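Local coordinates for Ice-binding protein isoform1a (Antarctomyces psychrotrophicus, PDB 7BWX) that probably binds ice through a right-handed beta-helix, as the antifreeze proteins of its family do, at residues L20-N34 against L192-V206. The protein carries 1 engineered substitution. Sequence-based numbering, arbitrary orientation.
Sequences LAPQGVANAGATVIN and LAGSAVTLDSNTVTV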
loop_
_atom_site.group_PDB
_atom_site.type_symbol
_atom_site.label_atom_id
_atom_site.label_comp_id
_atom_site.label_asym_id
_atom_site.label_seq_id
_atom_site.Cartn_x
_atom_site.Cartn_y
_atom_site.Cartn_z
ATOM N N LEU A 20 1.870 -8.547 3.421
ATOM C CA LEU A 20 1.870 -8.961 4.839
ATOM C C LEU A 20 0.432 -8.887 5.338
ATOM O O LEU A 20 -0.250 -7.846 5.132
ATOM C CB LEU A 20 2.793 -8.032 5.615
ATOM C CG LEU A 20 2.862 -8.295 7.102
ATOM C CD1 LEU A 20 3.520 -9.631 7.354
ATOM C CD2 LEU A 20 3.607 -7.132 7.750
ATOM N N ALA A 21 -0.090 -10.006 5.820
ATOM C CA ALA A 21 -1.487 -10.029 6.281
ATOM C C ALA A 21 -1.598 -11.079 7.351
ATOM O O ALA A 21 -1.280 -12.235 7.108
ATOM C CB ALA A 21 -2.395 -10.328 5.156
ATOM N N PRO A 22 -2.142 -10.709 8.518
ATOM C CA PRO A 22 -2.197 -11.674 9.602
ATOM C C PRO A 22 -3.078 -12.871 9.237
ATOM O O PRO A 22 -2.696 -14.027 9.516
ATOM C CB PRO A 22 -2.757 -10.868 10.756
ATOM C CG PRO A 22 -3.405 -9.643 10.127
ATOM C CD PRO A 22 -2.631 -9.374 8.858
ATOM N N GLN A 23 -4.221 -12.621 8.610
ATOM C CA GLN A 23 -5.225 -13.670 8.356
ATOM C C GLN A 23 -5.149 -14.185 6.912
ATOM O O GLN A 23 -6.172 -14.714 6.409
ATOM C CB GLN A 23 -6.617 -13.177 8.757
ATOM C CG GLN A 23 -6.768 -12.741 10.215
ATOM C CD GLN A 23 -6.032 -13.516 11.276
ATOM O OE1 GLN A 23 -5.999 -14.760 11.307
ATOM N NE2 GLN A 23 -5.444 -12.769 12.195
ATOM N N GLY A 24 -3.983 -14.092 6.272
ATOM C CA GLY A 24 -3.676 -14.902 5.100
ATOM C C GLY A 24 -3.567 -14.079 3.816
ATOM O O GLY A 24 -4.014 -12.908 3.786
ATOM N N VAL A 25 -2.977 -14.686 2.805
ATOM C CA VAL A 25 -2.892 -14.135 1.428
ATOM C C VAL A 25 -3.527 -15.189 0.533
ATOM O O VAL A 25 -3.156 -16.388 0.646
ATOM C CB VAL A 25 -1.443 -13.845 1.017
ATOM C CG1 VAL A 25 -1.419 -13.278 -0.383
ATOM C CG2 VAL A 25 -0.731 -12.920 1.964
ATOM N N ALA A 26 -4.540 -14.806 -0.210
ATOM C CA ALA A 26 -5.294 -15.694 -1.105
ATOM C C ALA A 26 -5.043 -15.183 -2.525
ATOM O O ALA A 26 -5.512 -14.089 -2.816
ATOM C CB ALA A 26 -6.777 -15.681 -0.780
ATOM N N ASN A 27 -4.383 -15.974 -3.355
ATOM C CA ASN A 27 -3.979 -15.590 -4.723
ATOM C C ASN A 27 -4.720 -16.417 -5.767
ATOM O O ASN A 27 -4.795 -17.648 -5.628
ATOM C CB ASN A 27 -2.464 -15.760 -4.917
ATOM C CG ASN A 27 -2.036 -15.422 -6.325
ATOM O OD1 ASN A 27 -1.704 -16.322 -7.163
ATOM N ND2 ASN A 27 -2.211 -14.166 -6.641
ATOM N N ALA A 28 -5.035 -15.784 -6.889
ATOM C CA ALA A 28 -5.387 -16.438 -8.163
ATOM C C ALA A 28 -4.409 -15.946 -9.228
ATOM O O ALA A 28 -4.007 -14.770 -9.174
ATOM C CB ALA A 28 -6.798 -16.054 -8.552
ATOM N N GLY A 29 -4.092 -16.786 -10.195
ATOM C CA GLY A 29 -3.286 -16.380 -11.352
ATOM C C GLY A 29 -1.827 -16.152 -11.100
ATOM O O GLY A 29 -1.264 -16.419 -9.985
ATOM N N ALA A 30 -1.182 -15.688 -12.169
ATOM C CA ALA A 30 0.284 -15.658 -12.287
ATOM C C ALA A 30 0.808 -14.369 -11.622
ATOM O O ALA A 30 1.479 -13.538 -12.243
ATOM C CB ALA A 30 0.654 -15.773 -13.763
ATOM N N THR A 31 0.609 -14.281 -10.324
ATOM C CA THR A 31 1.129 -13.193 -9.491
ATOM C C THR A 31 2.629 -13.347 -9.308
ATOM O O THR A 31 3.140 -14.470 -9.176
ATOM C CB THR A 31 0.320 -13.174 -8.195
ATOM O OG1 THR A 31 -1.019 -12.759 -8.490
ATOM C CG2 THR A 31 0.959 -12.290 -7.165
ATOM N N VAL A 32 3.314 -12.224 -9.262
ATOM C CA VAL A 32 4.739 -12.130 -8.907
ATOM C C VAL A 32 4.889 -11.101 -7.801
ATOM O O VAL A 32 4.578 -9.883 -7.992
ATOM C CB VAL A 32 5.605 -11.764 -10.123
ATOM C CG1 VAL A 32 7.031 -11.543 -9.699
ATOM C CG2 VAL A 32 5.494 -12.835 -11.178
ATOM N N ILE A 33 5.335 -11.571 -6.653
ATOM C CA ILE A 33 5.685 -10.704 -5.501
ATOM C C ILE A 33 7.193 -10.573 -5.430
ATOM O O ILE A 33 7.858 -11.566 -5.035
ATOM C CB ILE A 33 5.129 -11.241 -4.170
ATOM C CG1 ILE A 33 3.627 -11.553 -4.228
ATOM C CG2 ILE A 33 5.479 -10.272 -3.070
ATOM C CD1 ILE A 33 2.742 -10.377 -4.536
ATOM N N ASN A 34 7.717 -9.398 -5.759
ATOM C CA ASN A 34 9.164 -9.108 -5.654
ATOM C C ASN A 34 9.418 -8.472 -4.292
ATOM O O ASN A 34 9.533 -7.251 -4.182
ATOM C CB ASN A 34 9.698 -8.243 -6.805
ATOM C CG ASN A 34 9.502 -8.919 -8.141
ATOM O OD1 ASN A 34 9.896 -10.076 -8.302
ATOM N ND2 ASN A 34 8.847 -8.214 -9.065
ATOM N N LEU A 192 0.284 -3.950 3.083
ATOM C CA LEU A 192 0.395 -4.297 4.518
ATOM C C LEU A 192 -0.999 -4.210 5.139
ATOM O O LEU A 192 -1.488 -3.086 5.459
ATOM C CB LEU A 192 1.387 -3.330 5.176
ATOM C CG LEU A 192 2.753 -3.203 4.521
ATOM C CD1 LEU A 192 3.628 -2.280 5.316
ATOM C CD2 LEU A 192 3.467 -4.530 4.369
ATOM N N ALA A 193 -1.674 -5.351 5.204
ATOM C CA ALA A 193 -3.103 -5.468 5.557
ATOM C C ALA A 193 -3.254 -5.759 7.043
ATOM O O ALA A 193 -2.322 -6.343 7.624
ATOM C CB ALA A 193 -3.792 -6.535 4.774
ATOM N N GLY A 194 -4.378 -5.344 7.608
ATOM C CA GLY A 194 -4.719 -5.668 8.999
ATOM C C GLY A 194 -5.549 -6.944 9.083
ATOM O O GLY A 194 -5.763 -7.434 10.202
ATOM N N SER A 195 -6.066 -7.450 7.961
ATOM C CA SER A 195 -6.832 -8.727 7.924
ATOM C C SER A 195 -6.216 -9.683 6.896
ATOM O O SER A 195 -5.314 -10.444 7.279
ATOM C CB SER A 195 -8.321 -8.477 7.704
ATOM O OG SER A 195 -8.595 -7.804 6.470
ATOM N N ALA A 196 -6.709 -9.678 5.654
ATOM C CA ALA A 196 -6.222 -10.543 4.568
ATOM C C ALA A 196 -5.788 -9.672 3.386
ATOM O O ALA A 196 -6.179 -8.497 3.311
ATOM C CB ALA A 196 -7.258 -11.555 4.160
ATOM N N VAL A 197 -4.968 -10.244 2.524
ATOM C CA VAL A 197 -4.678 -9.684 1.176
ATOM C C VAL A 197 -5.249 -10.668 0.154
ATOM O O VAL A 197 -4.941 -11.880 0.248
ATOM C CB VAL A 197 -3.179 -9.466 0.976
ATOM C CG1 VAL A 197 -2.837 -9.157 -0.487
ATOM C CG2 VAL A 197 -2.680 -8.372 1.872
ATOM N N THR A 198 -6.034 -10.182 -0.791
ATOM C CA THR A 198 -6.457 -11.008 -1.951
ATOM C C THR A 198 -5.754 -10.484 -3.197
ATOM O O THR A 198 -5.624 -9.224 -3.349
ATOM C CB THR A 198 -7.964 -11.059 -2.171
ATOM O OG1 THR A 198 -8.445 -9.783 -2.598
ATOM C CG2 THR A 198 -8.681 -11.483 -0.906
ATOM N N LEU A 199 -5.260 -11.416 -4.004
ATOM C CA LEU A 199 -4.484 -11.071 -5.216
ATOM C C LEU A 199 -5.090 -11.801 -6.407
ATOM O O LEU A 199 -5.567 -12.935 -6.263
ATOM C CB LEU A 199 -3.040 -11.460 -5.019
ATOM C CG LEU A 199 -2.316 -10.859 -3.809
ATOM C CD1 LEU A 199 -1.024 -11.609 -3.602
ATOM C CD2 LEU A 199 -2.054 -9.381 -3.979
ATOM N N ASP A 200 -4.989 -11.182 -7.580
ATOM C CA ASP A 200 -5.344 -11.842 -8.849
ATOM C C ASP A 200 -4.375 -11.315 -9.927
ATOM O O ASP A 200 -4.554 -10.168 -10.348
ATOM C CB ASP A 200 -6.815 -11.591 -9.168
ATOM C CG ASP A 200 -7.250 -12.252 -10.489
ATOM O OD1 ASP A 200 -6.404 -12.829 -11.199
ATOM O OD2 ASP A 200 -8.417 -12.169 -10.805
ATOM N N SER A 201 -3.397 -12.122 -10.323
ATOM C CA SER A 201 -2.459 -11.827 -11.421
ATOM C C SER A 201 -1.850 -10.464 -11.199
ATOM O O SER A 201 -1.783 -9.658 -12.159
ATOM C CB SER A 201 -3.206 -11.911 -12.737
ATOM O OG SER A 201 -3.954 -13.126 -12.723
ATOM N N ASN A 202 -1.289 -10.246 -10.015
ATOM C CA ASN A 202 -0.699 -8.930 -9.692
ATOM C C ASN A 202 0.814 -8.985 -9.771
ATOM O O ASN A 202 1.427 -10.071 -9.729
ATOM C CB ASN A 202 -1.098 -8.435 -8.306
ATOM C CG ASN A 202 -2.590 -8.469 -8.151
ATOM O OD1 ASN A 202 -3.106 -9.255 -7.354
ATOM N ND2 ASN A 202 -3.259 -7.614 -8.897
ATOM N N THR A 203 1.427 -7.816 -9.834
ATOM C CA THR A 203 2.880 -7.694 -9.617
ATOM C C THR A 203 3.089 -6.661 -8.532
ATOM O O THR A 203 2.606 -5.545 -8.677
ATOM C CB THR A 203 3.658 -7.271 -10.871
ATOM O OG1 THR A 203 3.266 -8.199 -11.866
ATOM C CG2 THR A 203 5.160 -7.306 -10.662
ATOM N N VAL A 204 3.803 -7.030 -7.500
ATOM C CA VAL A 204 4.151 -6.137 -6.382
ATOM C C VAL A 204 5.658 -6.164 -6.249
ATOM O O VAL A 204 6.255 -7.267 -6.040
ATOM C CB VAL A 204 3.491 -6.601 -5.069
ATOM C CG1 VAL A 204 3.863 -5.641 -3.942
ATOM C CG2 VAL A 204 2.012 -6.803 -5.235
ATOM N N THR A 205 6.259 -5.005 -6.363
ATOM C CA THR A 205 7.711 -4.855 -6.238
ATOM C C THR A 205 8.057 -3.875 -5.125
ATOM O O THR A 205 7.839 -2.654 -5.277
ATOM C CB THR A 205 8.306 -4.396 -7.583
ATOM O OG1 THR A 205 7.907 -5.342 -8.567
ATOM C CG2 THR A 205 9.814 -4.293 -7.507
ATOM N N VAL A 206 8.726 -4.360 -4.106
ATOM C CA VAL A 206 9.138 -3.505 -2.971
ATOM C C VAL A 206 10.208 -2.519 -3.460
ATOM O O VAL A 206 11.062 -2.923 -4.191
ATOM C CB VAL A 206 9.598 -4.371 -1.785
ATOM C CG1 VAL A 206 10.132 -3.520 -0.648
ATOM C CG2 VAL A 206 8.455 -5.254 -1.310
HETATM O O HOH W 1 2.734 -11.149 -12.682
HETATM O O HOH W 2 -2.802 -15.339 -14.639
#
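Ser-201 OG reaches Ala-30 across a corner through a water that donates to OG and accepts from Ala-30 N; OG itself donates to Asp-200 OD1. That corner is where two stacked coils of the right-handed beta-helix turn together. Before it, strands 25-28 and 197-200 run parallel; beyond it, 32-34 and 203-205 do so again, the register moved by one residue. Asp-200 OD2 bonds to Thr-183 on the coil beyond. Inside the turn, Thr-31 OG1 lies on the backbone-N side, opposite the carbonyl carbon (chi1 -68°), and accepts Asn-202 N at 3.0 Å, while CG2 approaches Leu-199 CD1. A valine here would probably leave the Asn-202 N-H without its acceptor. Leu-199 points inward, its CD1 meeting Val-25 CG1 at 3.6 Å and, less closely, Ile-33 CD1. Ile-33 lies alongside Val-204, CD1 against CG2. At the turn before strands 25-28 and 197-200, Gln-23 N bonds to Ser-195 O, which Pro-22 CD also touches, at 3.3 Å. On the outer face, Asn-34 and Thr-205 point the same way, and Asn-34 ND2 gives a nearly straight bond (177°) to Thr-205 OG1, 3.1 Å away in the amide plane.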